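Local coordinates for Fe-regulated protein B (Neisseria meningitidis, PDB 4AIP) that probably carries iron across the meningococcal outer membrane as a TonB-dependent transporter, a beta-barrel with a plug domain inside it, at residues Thr103-Gln114 / Leu131-Val139; Asn196-Ser204 / Phe216-Glu227. One frame throughout, in Å; residues are numbered along the deposited sequence.

Plug and barrel wall each supply one of the two contacts. Contact 1 comes first along the chain and joins two pieces of the plug domain, 103-114 and 131-139, near the middle of the molecule. Contact 2 follows once contact 1 has closed; it pairs strands 198-209 and 212-223, neighbours in the barrel, between strands 185-194 and 246-259. Their centres are about 22 Å apart and the nearest atoms about 7 Å, so the two do not touch. Plug and wall nevertheless both come near R276, whose L-glutamate, seen in another structure of this protein, is absent here: its side chain is about 10 Å from that of F137 and about 7 Å from that of R220.

Contact 1 of 2, residues Thr103-Gln114 / Leu131-Val139; sequences TSQFLTLRGMGQ and LYHQGRFIV
F106 and G135 mark the closest backbone approach, CA to CA 4.8 Å, where the loop 131-139 passes the chain leading into strand 107-109 without pairing with it as a strand. Both pieces belong to the plug domain of a TonB-dependent transporter, and the site is largely buried. One backbone hydrogen bond joins them, G135 N to T103 O, 3.0 Å. Next to it, G135 CA sits 3.4 Å from Q105 O in a CA-H...O contact; G135, with no side chain, lets the two backbones come this close.

T103 runs alongside Q134, its CB and OG1 near the Q134 amide. It sends its methyl CG2 to F137 CA, 3.9 Å away, while its hydroxyl is hydrogen-bonded to E283. The ring of F137 itself stacks on H275. The F106 ring lies obliquely against the Q134-G135 peptide, CE1 being 3.7 Å from Q134 C, and its edge meets Y132 O. F106 CG stands anti to the carbonyl carbon (chi1 -60°), and although CB leaves F106 away from the loop, the ring comes back to it.

Farther along, I138 CD1 reaches L107 CB at 4.4 Å, a light apolar touch, with the end of the Q105 side chain also close to that methyl. R136 and Q114 run antiparallel past one another, Q114 CB 3.7 Å from R136 CD. The guanidinium, hydrogen-bonded through NH2 to D127 O, has one face covered by Q114 O, which stands 3.3 Å above its plane.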
loop_
_atom_site.group_PDB
_atom_site.type_symbol
_atom_site.label_atom_id
_atom_site.label_comp_id
_atom_site.label_asym_id
_atom_site.label_seq_id
_atom_site.Cartn_x
_atom_site.Cartn_y
_atom_site.Cartn_z
ATOM N N THR B 103 2.474 16.237 12.991
ATOM C CA THR B 103 2.381 17.707 12.898
ATOM C C THR B 103 1.352 18.353 13.870
ATOM O O THR B 103 0.972 19.493 13.699
ATOM C CB THR B 103 2.143 18.169 11.490
ATOM O OG1 THR B 103 1.049 17.413 10.934
ATOM C CG2 THR B 103 3.391 18.011 10.643
ATOM N N SER B 104 0.950 17.634 14.909
ATOM C CA SER B 104 0.313 18.286 16.051
ATOM C C SER B 104 1.365 19.071 16.829
ATOM O O SER B 104 1.052 19.985 17.563
ATOM C CB SER B 104 -0.241 17.250 17.009
ATOM O OG SER B 104 -1.353 16.612 16.490
ATOM N N GLN B 105 2.607 18.639 16.663
ATOM C CA GLN B 105 3.682 19.104 17.459
ATOM C C GLN B 105 4.264 20.461 17.008
ATOM O O GLN B 105 4.485 20.707 15.823
ATOM C CB GLN B 105 4.762 18.056 17.457
ATOM C CG GLN B 105 4.421 16.838 18.297
ATOM C CD GLN B 105 5.520 15.771 18.143
ATOM O OE1 GLN B 105 6.696 16.121 18.024
ATOM N NE2 GLN B 105 5.153 14.485 18.175
ATOM N N PHE B 106 4.495 21.339 17.973
ATOM C CA PHE B 106 5.316 22.528 17.741
ATOM C C PHE B 106 6.699 22.348 18.394
ATOM O O PHE B 106 6.810 21.664 19.442
ATOM C CB PHE B 106 4.633 23.724 18.352
ATOM C CG PHE B 106 3.295 23.979 17.785
ATOM C CD1 PHE B 106 3.183 24.731 16.627
ATOM C CD2 PHE B 106 2.138 23.482 18.414
ATOM C CE1 PHE B 106 1.938 24.973 16.046
ATOM C CE2 PHE B 106 0.889 23.744 17.870
ATOM C CZ PHE B 106 0.790 24.476 16.653
ATOM N N LEU B 107 7.727 22.932 17.816
ATOM C CA LEU B 107 9.007 22.896 18.459
ATOM C C LEU B 107 9.407 24.350 18.840
ATOM O O LEU B 107 9.048 25.344 18.149
ATOM C CB LEU B 107 10.024 22.270 17.499
ATOM C CG LEU B 107 11.483 22.197 17.999
ATOM C CD1 LEU B 107 12.225 21.019 17.410
ATOM C CD2 LEU B 107 12.342 23.535 17.823
ATOM N N THR B 108 10.100 24.481 19.960
ATOM C CA THR B 108 10.674 25.763 20.368
ATOM C C THR B 108 12.096 25.503 20.750
ATOM O O THR B 108 12.407 24.445 21.295
ATOM C CB THR B 108 9.961 26.422 21.541
ATOM O OG1 THR B 108 10.032 25.525 22.644
ATOM C CG2 THR B 108 8.543 26.665 21.184
ATOM N N LEU B 109 12.944 26.484 20.424
ATOM C CA LEU B 109 14.339 26.531 20.844
ATOM C C LEU B 109 14.535 27.914 21.526
ATOM O O LEU B 109 14.190 28.995 20.961
ATOM C CB LEU B 109 15.260 26.349 19.643
ATOM C CG LEU B 109 16.764 26.311 19.962
ATOM C CD1 LEU B 109 17.134 25.215 20.928
ATOM C CD2 LEU B 109 17.597 26.118 18.671
ATOM N N ARG B 110 15.043 27.869 22.764
ATOM C CA ARG B 110 15.147 29.039 23.691
ATOM C C ARG B 110 13.848 29.754 23.582
ATOM O O ARG B 110 13.831 30.965 23.341
ATOM C CB ARG B 110 16.279 29.974 23.273
ATOM C CG ARG B 110 17.653 29.383 23.255
ATOM C CD ARG B 110 18.700 30.410 22.867
ATOM N NE ARG B 110 20.067 29.954 23.214
ATOM C CZ ARG B 110 21.180 30.463 22.684
ATOM N NH1 ARG B 110 21.113 31.481 21.790
ATOM N NH2 ARG B 110 22.349 29.965 23.043
ATOM N N GLY B 111 12.749 29.020 23.592
ATOM C CA GLY B 111 11.429 29.682 23.608
ATOM C C GLY B 111 10.897 30.183 22.260
ATOM O O GLY B 111 9.730 30.660 22.162
ATOM N N MET B 112 11.730 30.084 21.228
ATOM C CA MET B 112 11.375 30.561 19.912
ATOM C C MET B 112 10.840 29.436 19.018
ATOM O O MET B 112 11.491 28.351 18.909
ATOM C CB MET B 112 12.587 31.182 19.248
ATOM C CG MET B 112 13.146 32.514 19.805
ATOM S SD MET B 112 11.931 33.841 19.972
ATOM C CE MET B 112 11.423 34.033 18.253
ATOM N N GLY B 113 9.674 29.680 18.385
ATOM C CA GLY B 113 9.027 28.717 17.465
ATOM C C GLY B 113 9.565 28.494 16.040
ATOM O O GLY B 113 10.533 29.142 15.603
ATOM N N GLN B 114 8.917 27.583 15.293
ATOM C CA GLN B 114 9.380 27.226 13.929
ATOM C C GLN B 114 9.132 28.321 12.854
ATOM O O GLN B 114 9.476 28.172 11.687
ATOM C CB GLN B 114 8.804 25.876 13.475
ATOM C CG GLN B 114 9.106 24.695 14.388
ATOM C CD GLN B 114 8.445 23.443 13.881
ATOM O OE1 GLN B 114 8.935 22.838 12.922
ATOM N NE2 GLN B 114 7.309 23.056 14.484
ATOM N N LEU B 131 -0.502 25.158 7.404
ATOM C CA LEU B 131 -1.580 25.753 8.197
ATOM C C LEU B 131 -1.062 26.002 9.580
ATOM O O LEU B 131 -0.324 25.204 10.140
ATOM C CB LEU B 131 -2.779 24.827 8.280
ATOM C CG LEU B 131 -4.036 25.500 8.853
ATOM C CD1 LEU B 131 -4.575 26.591 7.887
ATOM C CD2 LEU B 131 -5.125 24.475 9.195
ATOM N N TYR B 132 -1.472 27.112 10.166
ATOM C CA TYR B 132 -0.896 27.512 11.445
ATOM C C TYR B 132 -1.488 26.712 12.634
ATOM O O TYR B 132 -1.019 26.823 13.745
ATOM C CB TYR B 132 -1.076 29.009 11.615
ATOM C CG TYR B 132 -2.466 29.370 12.009
ATOM C CD1 TYR B 132 -3.482 29.571 11.023
ATOM C CD2 TYR B 132 -2.812 29.479 13.378
ATOM C CE1 TYR B 132 -4.791 29.904 11.400
ATOM C CE2 TYR B 132 -4.094 29.805 13.751
ATOM C CZ TYR B 132 -5.076 30.021 12.769
ATOM O OH TYR B 132 -6.352 30.345 13.173
ATOM N N HIS B 133 -2.516 25.907 12.391
ATOM C CA HIS B 133 -3.109 25.085 13.430
ATOM C C HIS B 133 -2.372 23.761 13.560
ATOM O O HIS B 133 -2.812 22.853 14.248
ATOM C CB HIS B 133 -4.563 24.839 13.115
ATOM C CG HIS B 133 -5.483 25.918 13.586
ATOM N ND1 HIS B 133 -5.546 26.324 14.900
ATOM C CD2 HIS B 133 -6.426 26.636 12.929
ATOM C CE1 HIS B 133 -6.468 27.258 15.030
ATOM N NE2 HIS B 133 -7.023 27.458 13.850
ATOM N N GLN B 134 -1.249 23.649 12.877
ATOM C CA GLN B 134 -0.365 22.516 13.056
ATOM C C GLN B 134 1.049 23.059 12.975
ATOM O O GLN B 134 1.263 24.148 12.473
ATOM C CB GLN B 134 -0.617 21.467 11.956
ATOM C CG GLN B 134 -0.532 22.023 10.516
ATOM C CD GLN B 134 -0.883 20.989 9.548
ATOM O OE1 GLN B 134 -2.069 20.761 9.305
ATOM N NE2 GLN B 134 0.143 20.289 8.997
ATOM N N GLY B 135 2.012 22.292 13.452
ATOM C CA GLY B 135 3.389 22.715 13.356
ATOM C C GLY B 135 4.008 22.298 12.048
ATOM O O GLY B 135 3.435 21.582 11.253
ATOM N N ARG B 136 5.203 22.773 11.829
ATOM C CA ARG B 136 5.935 22.381 10.692
ATOM C C ARG B 136 6.548 20.999 10.956
ATOM O O ARG B 136 6.789 20.607 12.082
ATOM C CB ARG B 136 6.990 23.445 10.346
ATOM C CG ARG B 136 6.433 24.766 9.816
ATOM C CD ARG B 136 7.464 25.863 9.974
ATOM N NE ARG B 136 7.164 27.089 9.216
ATOM C CZ ARG B 136 6.393 28.108 9.638
ATOM N NH1 ARG B 136 5.802 28.079 10.838
ATOM N NH2 ARG B 136 6.196 29.150 8.844
ATOM N N PHE B 137 6.793 20.302 9.847
ATOM C CA PHE B 137 7.080 18.900 9.759
ATOM C C PHE B 137 8.398 18.598 10.403
ATOM O O PHE B 137 9.425 19.271 10.147
ATOM C CB PHE B 137 7.165 18.546 8.278
ATOM C CG PHE B 137 6.994 17.110 8.010
ATOM C CD1 PHE B 137 8.052 16.233 8.168
ATOM C CD2 PHE B 137 5.766 16.615 7.629
ATOM C CE1 PHE B 137 7.870 14.885 7.978
ATOM C CE2 PHE B 137 5.576 15.250 7.402
ATOM C CZ PHE B 137 6.623 14.403 7.566
ATOM N N ILE B 138 8.377 17.585 11.247
ATOM C CA ILE B 138 9.592 17.175 11.911
ATOM C C ILE B 138 9.977 15.823 11.393
ATOM O O ILE B 138 9.182 14.880 11.396
ATOM C CB ILE B 138 9.452 17.201 13.434
ATOM C CG1 ILE B 138 8.965 18.592 13.841
ATOM C CG2 ILE B 138 10.832 16.806 14.122
ATOM C CD1 ILE B 138 8.482 18.731 15.316
ATOM N N VAL B 139 11.225 15.770 10.940
ATOM C CA VAL B 139 11.767 14.635 10.246
ATOM C C VAL B 139 11.723 13.441 11.215
ATOM O O VAL B 139 11.750 13.610 12.391
ATOM C CB VAL B 139 13.195 14.970 9.817
ATOM C CG1 VAL B 139 14.030 15.212 11.064
ATOM C CG2 VAL B 139 13.776 13.867 8.929
#

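Contact 2 of 2, residues Asn196-Ser204 / Phe216-Glu227; sequences NNGVSYGAS and FSYNRNDEKDYE. Unlike the reference sequence in segment 196-204: N197 (reference Glu).
Strands 198-204 and 216-223 run antiparallel at 174°, their axes 4.6 Å apart, and the hydrogen-bonded pairs V199-D222, Y201-R220 and A203-Y218 each close two backbone bonds. The face bearing S200, N219, N221 and E223 is the packed one: it meets plug residues T83, N101 and A142, and so looks into the barrel. N221 OD1 presses on S200 CB at 3.3 Å, and the hydroxyls of S204 and S217 share a weak bond. At G202, which has no side chain, the strands meet closely, CA 3.1 Å from Y218 O.

The face of V199, Y201 and A203 is partly exposed. Y201, its ring swung between backbone N and carbonyl carbon (chi1 54°), runs alongside R220, whose CB lies over one ring face and whose NH1 bonds weakly to Y201 OH. R220, D222 and K224 form a salt-bridge network, its K224-D222 pair long; R220 NE also pairs with D247. H270 of a second subunit packs on V199, and R358 of that subunit on N197 and K224.

Beyond the strands, the N196 amide grips the E227 backbone twice, OD1 accepting from N at 2.8 Å and ND2 giving to O at 3.1 Å; ND2 also reaches R732 O. This is a beta hairpin of the transmembrane barrel of TonB-dependent receptors.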
loop_
_atom_site.group_PDB
_atom_site.type_symbol
_atom_site.label_atom_id
_atom_site.label_comp_id
_atom_site.label_asym_id
_atom_site.label_seq_id
_atom_site.Cartn_x
_atom_site.Cartn_y
_atom_site.Cartn_z
ATOM N N ASN B 196 1.965 1.795 24.381
ATOM C CA ASN B 196 1.062 2.929 24.406
ATOM C C ASN B 196 1.175 3.850 23.209
ATOM O O ASN B 196 1.567 4.996 23.395
ATOM C CB ASN B 196 1.303 3.743 25.683
ATOM C CG ASN B 196 0.297 4.885 25.869
ATOM O OD1 ASN B 196 -0.626 5.069 25.062
ATOM N ND2 ASN B 196 0.477 5.666 26.937
ATOM N N ASN B 197 0.815 3.440 21.992
ATOM C CA ASN B 197 0.252 2.153 21.564
ATOM C C ASN B 197 0.810 2.156 20.137
ATOM O O ASN B 197 0.355 2.932 19.300
ATOM C CB ASN B 197 -1.306 2.210 21.544
ATOM C CG ASN B 197 -2.035 0.773 21.392
ATOM O OD1 ASN B 197 -1.408 -0.285 21.487
ATOM N ND2 ASN B 197 -3.376 0.782 21.200
ATOM N N GLY B 198 1.835 1.355 19.877
ATOM C CA GLY B 198 2.304 1.254 18.514
ATOM C C GLY B 198 3.145 0.055 18.155
ATOM O O GLY B 198 3.614 -0.699 19.022
ATOM N N VAL B 199 3.373 -0.091 16.863
ATOM C CA VAL B 199 4.191 -1.155 16.347
ATOM C C VAL B 199 5.037 -0.589 15.179
ATOM O O VAL B 199 4.562 0.225 14.381
ATOM C CB VAL B 199 3.268 -2.401 16.048
ATOM C CG1 VAL B 199 2.880 -2.515 14.590
ATOM C CG2 VAL B 199 3.880 -3.694 16.599
ATOM N N SER B 200 6.313 -0.942 15.125
ATOM C CA SER B 200 7.197 -0.360 14.127
ATOM C C SER B 200 8.198 -1.388 13.561
ATOM O O SER B 200 8.524 -2.375 14.228
ATOM C CB SER B 200 7.893 0.883 14.708
ATOM O OG SER B 200 9.068 0.537 15.409
ATOM N N TYR B 201 8.663 -1.186 12.333
ATOM C CA TYR B 201 9.684 -2.077 11.734
ATOM C C TYR B 201 10.327 -1.369 10.572
ATOM O O TYR B 201 9.849 -0.357 10.107
ATOM C CB TYR B 201 9.101 -3.420 11.245
ATOM C CG TYR B 201 7.931 -3.232 10.303
ATOM C CD1 TYR B 201 6.608 -3.088 10.805
ATOM C CD2 TYR B 201 8.130 -3.178 8.916
ATOM C CE1 TYR B 201 5.528 -2.900 9.961
ATOM C CE2 TYR B 201 7.039 -2.994 8.049
ATOM C CZ TYR B 201 5.745 -2.845 8.590
ATOM O OH TYR B 201 4.656 -2.646 7.758
ATOM N N GLY B 202 11.419 -1.905 10.099
ATOM C CA GLY B 202 12.071 -1.345 8.970
ATOM C C GLY B 202 13.135 -2.275 8.487
ATOM O O GLY B 202 13.504 -3.243 9.156
ATOM N N ALA B 203 13.642 -1.970 7.321
ATOM C CA ALA B 203 14.707 -2.733 6.797
ATOM C C ALA B 203 15.500 -1.816 5.941
ATOM O O ALA B 203 15.043 -0.773 5.473
ATOM C CB ALA B 203 14.189 -3.934 5.989
ATOM N N SER B 204 16.714 -2.239 5.713
ATOM C CA SER B 204 17.669 -1.438 5.040
ATOM C C SER B 204 18.698 -2.364 4.430
ATOM O O SER B 204 19.147 -3.312 5.045
ATOM C CB SER B 204 18.261 -0.473 6.059
ATOM O OG SER B 204 19.506 -0.073 5.641
ATOM N N PHE B 216 19.119 1.511 0.494
ATOM C CA PHE B 216 17.702 1.711 0.557
ATOM C C PHE B 216 17.217 1.365 1.959
ATOM O O PHE B 216 17.486 0.257 2.416
ATOM C CB PHE B 216 16.960 0.835 -0.451
ATOM C CG PHE B 216 15.467 1.171 -0.568
ATOM C CD1 PHE B 216 15.051 2.264 -1.315
ATOM C CD2 PHE B 216 14.491 0.399 0.090
ATOM C CE1 PHE B 216 13.684 2.619 -1.415
ATOM C CE2 PHE B 216 13.116 0.732 -0.028
ATOM C CZ PHE B 216 12.727 1.838 -0.776
ATOM N N SER B 217 16.492 2.286 2.602
ATOM C CA SER B 217 15.843 2.064 3.877
ATOM C C SER B 217 14.417 2.406 3.746
ATOM O O SER B 217 14.076 3.474 3.190
ATOM C CB SER B 217 16.423 2.970 4.914
ATOM O OG SER B 217 17.766 2.585 5.063
ATOM N N TYR B 218 13.597 1.467 4.213
ATOM C CA TYR B 218 12.212 1.627 4.441
ATOM C C TYR B 218 11.948 1.549 5.989
ATOM O O TYR B 218 12.467 0.599 6.637
ATOM C CB TYR B 218 11.443 0.514 3.714
ATOM C CG TYR B 218 9.960 0.548 4.050
ATOM C CD1 TYR B 218 9.169 1.651 3.654
ATOM C CD2 TYR B 218 9.349 -0.467 4.798
ATOM C CE1 TYR B 218 7.781 1.711 3.977
ATOM C CE2 TYR B 218 7.950 -0.411 5.114
ATOM C CZ TYR B 218 7.198 0.674 4.690
ATOM O OH TYR B 218 5.860 0.783 4.974
ATOM N N ASN B 219 11.151 2.480 6.528
ATOM C CA ASN B 219 10.751 2.429 7.916
ATOM C C ASN B 219 9.278 2.683 8.103
ATOM O O ASN B 219 8.684 3.604 7.482
ATOM C CB ASN B 219 11.535 3.431 8.765
ATOM C CG ASN B 219 13.018 3.392 8.456
ATOM O OD1 ASN B 219 13.746 2.489 8.907
ATOM N ND2 ASN B 219 13.479 4.359 7.600
ATOM N N ARG B 220 8.677 1.910 8.990
ATOM C CA ARG B 220 7.281 2.182 9.271
ATOM C C ARG B 220 7.003 2.164 10.747
ATOM O O ARG B 220 7.570 1.323 11.467
ATOM C CB ARG B 220 6.415 1.204 8.545
ATOM C CG ARG B 220 4.994 1.614 8.564
ATOM C CD ARG B 220 4.074 0.519 7.983
ATOM N NE ARG B 220 2.730 0.750 8.480
ATOM C CZ ARG B 220 1.686 0.002 8.164
ATOM N NH1 ARG B 220 1.801 -1.029 7.336
ATOM N NH2 ARG B 220 0.506 0.332 8.644
ATOM N N ASN B 221 6.156 3.100 11.193
ATOM C CA ASN B 221 5.739 3.203 12.613
ATOM C C ASN B 221 4.252 3.375 12.617
ATOM O O ASN B 221 3.772 4.484 12.305
ATOM C CB ASN B 221 6.382 4.426 13.273
ATOM C CG ASN B 221 6.202 4.424 14.772
ATOM O OD1 ASN B 221 5.860 3.394 15.354
ATOM N ND2 ASN B 221 6.398 5.577 15.414
ATOM N N ASP B 222 3.515 2.307 12.959
ATOM C CA ASP B 222 2.038 2.371 13.011
ATOM C C ASP B 222 1.564 2.620 14.419
ATOM O O ASP B 222 1.620 1.715 15.267
ATOM C CB ASP B 222 1.405 1.079 12.488
ATOM C CG ASP B 222 -0.073 1.270 12.046
ATOM O OD1 ASP B 222 -0.522 2.434 11.899
ATOM O OD2 ASP B 222 -0.782 0.257 11.837
ATOM N N GLU B 223 1.119 3.862 14.677
ATOM C CA GLU B 223 0.799 4.306 16.049
ATOM C C GLU B 223 -0.690 4.521 16.225
ATOM O O GLU B 223 -1.320 5.213 15.434
ATOM C CB GLU B 223 1.535 5.616 16.379
ATOM C CG GLU B 223 3.057 5.510 16.430
ATOM C CD GLU B 223 3.742 6.747 17.033
ATOM O OE1 GLU B 223 3.276 7.915 16.816
ATOM O OE2 GLU B 223 4.774 6.561 17.744
ATOM N N LYS B 224 -1.228 3.972 17.306
ATOM C CA LYS B 224 -2.631 4.193 17.652
ATOM C C LYS B 224 -2.831 5.493 18.437
ATOM O O LYS B 224 -1.854 6.143 18.782
ATOM C CB LYS B 224 -3.117 3.000 18.465
ATOM C CG LYS B 224 -3.864 1.973 17.668
ATOM C CD LYS B 224 -3.175 1.456 16.446
ATOM C CE LYS B 224 -4.208 1.345 15.306
ATOM N NZ LYS B 224 -3.598 1.134 13.961
ATOM N N ASP B 225 -4.097 5.877 18.673
ATOM C CA ASP B 225 -4.449 6.876 19.670
ATOM C C ASP B 225 -3.678 6.599 20.970
ATOM O O ASP B 225 -3.711 5.436 21.481
ATOM C CB ASP B 225 -5.949 6.863 19.956
ATOM C CG ASP B 225 -6.730 7.476 18.830
ATOM O OD1 ASP B 225 -6.112 8.039 17.884
ATOM O OD2 ASP B 225 -7.972 7.441 18.883
ATOM N N TYR B 226 -2.960 7.619 21.469
ATOM C CA TYR B 226 -2.182 7.450 22.674
ATOM C C TYR B 226 -2.991 7.773 23.918
ATOM O O TYR B 226 -3.873 8.633 23.903
ATOM C CB TYR B 226 -0.880 8.275 22.634
ATOM C CG TYR B 226 -1.056 9.758 22.815
ATOM C CD1 TYR B 226 -1.294 10.587 21.724
ATOM C CD2 TYR B 226 -0.980 10.335 24.089
ATOM C CE1 TYR B 226 -1.443 11.942 21.865
ATOM C CE2 TYR B 226 -1.139 11.722 24.255
ATOM C CZ TYR B 226 -1.370 12.517 23.124
ATOM O OH TYR B 226 -1.564 13.865 23.254
ATOM N N GLU B 227 -2.665 7.056 24.986
ATOM C CA GLU B 227 -3.268 7.262 26.283
ATOM C C GLU B 227 -2.451 8.320 27.041
ATOM O O GLU B 227 -1.250 8.174 27.209
ATOM C CB GLU B 227 -3.273 5.939 27.023
ATOM C CG GLU B 227 -3.949 5.924 28.369
ATOM C CD GLU B 227 -4.128 4.501 28.899
ATOM O OE1 GLU B 227 -4.516 3.611 28.106
ATOM O OE2 GLU B 227 -3.890 4.296 30.113
#